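Local structure of AP205 bacteriophage COAT protein (Acinetobacter phage ap205, 5FS4) at residues 46-52 against 84-90. The protein forms the capsid of a small single-stranded RNA bacteriophage, probably assembling from dimers into the shell that encloses the genome. The protein carries 2 engineered substitutions. Numbering follows the deposited sequence.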
loop_
_atom_site.group_PDB
_atom_site.type_symbol
_atom_site.label_atom_id
_atom_site.label_comp_id
_atom_site.label_asym_id
_atom_site.label_seq_id
_atom_site.Cartn_x
_atom_site.Cartn_y
_atom_site.Cartn_z
ATOM N N LEU B 46 -4.726 -22.295 -13.457
ATOM C CA LEU B 46 -4.353 -21.734 -12.149
ATOM C C LEU B 46 -5.593 -21.299 -11.376
ATOM O O LEU B 46 -6.637 -21.048 -11.976
ATOM C CB LEU B 46 -3.452 -20.506 -12.359
ATOM C CG LEU B 46 -2.126 -20.874 -13.036
ATOM C CD1 LEU B 46 -1.234 -19.665 -13.239
ATOM C CD2 LEU B 46 -1.360 -21.934 -12.256
ATOM N N ASN B 47 -5.443 -21.184 -10.056
ATOM C CA ASN B 47 -6.450 -20.561 -9.182
ATOM C C ASN B 47 -6.062 -19.130 -8.774
ATOM O O ASN B 47 -5.307 -18.921 -7.810
ATOM C CB ASN B 47 -6.635 -21.433 -7.946
ATOM C CG ASN B 47 -7.292 -22.730 -8.261
ATOM O OD1 ASN B 47 -6.624 -23.734 -8.376
ATOM N ND2 ASN B 47 -8.584 -22.714 -8.461
ATOM N N ASN B 48 -6.551 -18.139 -9.494
ATOM C CA ASN B 48 -6.073 -16.777 -9.256
ATOM C C ASN B 48 -6.719 -16.221 -7.987
ATOM O O ASN B 48 -7.924 -16.493 -7.690
ATOM C CB ASN B 48 -6.349 -15.808 -10.399
ATOM C CG ASN B 48 -5.548 -14.520 -10.251
ATOM O OD1 ASN B 48 -4.301 -14.502 -10.457
ATOM N ND2 ASN B 48 -6.215 -13.450 -9.820
ATOM N N VAL B 49 -5.953 -15.439 -7.241
ATOM C CA VAL B 49 -6.527 -14.756 -6.119
ATOM C C VAL B 49 -6.234 -13.285 -6.288
ATOM O O VAL B 49 -5.092 -12.913 -6.510
ATOM C CB VAL B 49 -5.954 -15.280 -4.788
ATOM C CG1 VAL B 49 -6.561 -14.502 -3.619
ATOM C CG2 VAL B 49 -6.206 -16.776 -4.594
ATOM N N SER B 50 -7.254 -12.436 -6.169
ATOM C CA SER B 50 -7.065 -11.004 -6.112
ATOM C C SER B 50 -7.582 -10.551 -4.755
ATOM O O SER B 50 -8.793 -10.810 -4.382
ATOM C CB SER B 50 -7.877 -10.343 -7.230
ATOM O OG SER B 50 -7.673 -8.953 -7.261
ATOM N N GLY B 51 -6.675 -9.977 -3.968
ATOM C CA GLY B 51 -7.018 -9.414 -2.671
ATOM C C GLY B 51 -6.862 -7.924 -2.629
ATOM O O GLY B 51 -5.826 -7.389 -2.998
ATOM N N GLN B 52 -7.877 -7.245 -2.110
ATOM C CA GLN B 52 -7.901 -5.765 -2.108
ATOM C C GLN B 52 -7.924 -5.377 -0.674
ATOM O O GLN B 52 -8.850 -5.783 0.026
ATOM C CB GLN B 52 -9.159 -5.225 -2.754
ATOM C CG GLN B 52 -9.169 -3.718 -2.871
ATOM C CD GLN B 52 -10.509 -3.173 -3.271
ATOM O OE1 GLN B 52 -10.717 -2.818 -4.416
ATOM N NE2 GLN B 52 -11.446 -3.138 -2.308
ATOM N N VAL B 84 -3.701 -3.865 -3.955
ATOM C CA VAL B 84 -4.392 -4.986 -4.572
ATOM C C VAL B 84 -3.313 -5.954 -5.011
ATOM O O VAL B 84 -2.401 -5.538 -5.773
ATOM C CB VAL B 84 -5.232 -4.649 -5.838
ATOM C CG1 VAL B 84 -5.888 -5.947 -6.350
ATOM C CG2 VAL B 84 -6.290 -3.634 -5.495
ATOM N N ILE B 85 -3.362 -7.167 -4.448
ATOM C CA ILE B 85 -2.410 -8.207 -4.770
ATOM C C ILE B 85 -3.078 -9.276 -5.614
ATOM O O ILE B 85 -4.105 -9.859 -5.186
ATOM C CB ILE B 85 -1.910 -8.848 -3.504
ATOM C CG1 ILE B 85 -1.209 -7.787 -2.629
ATOM C CG2 ILE B 85 -1.014 -10.025 -3.818
ATOM C CD1 ILE B 85 -0.671 -8.311 -1.321
ATOM N N SER B 86 -2.531 -9.540 -6.813
ATOM C CA SER B 86 -3.186 -10.476 -7.771
ATOM C C SER B 86 -2.149 -11.516 -8.180
ATOM O O SER B 86 -1.125 -11.144 -8.704
ATOM C CB SER B 86 -3.716 -9.736 -9.008
ATOM O OG SER B 86 -4.427 -10.617 -9.895
ATOM N N GLY B 87 -2.406 -12.804 -7.915
ATOM C CA GLY B 87 -1.520 -13.895 -8.416
ATOM C C GLY B 87 -2.118 -15.248 -8.062
ATOM O O GLY B 87 -2.944 -15.348 -7.226
ATOM N N SER B 88 -1.684 -16.300 -8.750
ATOM C CA SER B 88 -2.238 -17.656 -8.494
ATOM C C SER B 88 -1.833 -18.107 -7.094
ATOM O O SER B 88 -0.745 -17.773 -6.586
ATOM C CB SER B 88 -1.728 -18.644 -9.551
ATOM O OG SER B 88 -0.346 -18.914 -9.299
ATOM N N ALA B 89 -2.696 -18.862 -6.453
ATOM C CA ALA B 89 -2.335 -19.523 -5.186
ATOM C C ALA B 89 -1.147 -20.495 -5.356
ATOM O O ALA B 89 -0.386 -20.740 -4.400
ATOM C CB ALA B 89 -3.569 -20.237 -4.642
ATOM N N GLU B 90 -0.955 -21.030 -6.565
ATOM C CA GLU B 90 0.142 -21.963 -6.853
ATOM C C GLU B 90 1.526 -21.330 -6.661
ATOM O O GLU B 90 2.451 -21.958 -6.100
ATOM C CB GLU B 90 -0.059 -22.580 -8.240
ATOM C CG GLU B 90 -1.239 -23.582 -8.293
ATOM C CD GLU B 90 -2.625 -22.980 -8.544
ATOM O OE1 GLU B 90 -2.809 -21.749 -8.729
ATOM O OE2 GLU B 90 -3.604 -23.765 -8.586
HETATM O O HOH W 1 -3.057 -12.085 -11.687
#
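A bend at chi2 of 86° turns the carboxylate of Glu90, just past strand 76-88, across to the backbone of Asn47, while Asn48, with CG swung away from its own backbone N (chi1 -166°), lays its amide along the neighbouring strand toward Ser86. The first illustrates how a side-chain carboxylate can finish an antiparallel ladder where the backbone turns away; the second is a separate cross-link. Glu90 OE1 accepts the N-H of Asn47 (N to OE1 3.0 Å), on the syn side of the carboxylate, where a regular ladder would offer Ala89 O; Asn47 O receives Ala89 N at 2.9 Å. Further along, Val49 with Gly87 and Gly51 with Ile85 are each bonded in both directions, N-H to carbonyl. Asn48 ND2 gives a weak bond to Ser86 OG (3.4 Å), and a water donating to Asn48 OD1 and accepting from Ser86 OG closes the bridge. Leu46 CB rests on Ser88 CB at 3.8 Å; Ser88 OG is hydrogen-bonded to Asn91 N and to Glu77 of the second subunit. Strand 28-38 continues the sheet beyond 47-60, and 76-88, outermost within the chain, pairs through Val84, Ile85 and Ser86 with a strand of the second subunit, giving the continuous dimer sheet of RNA phage coat proteins. Chemically, the pairing rests mainly on backbone bonds, with a carboxylate closing one end and a weak, water-bridged link joining Asn48 and Ser86.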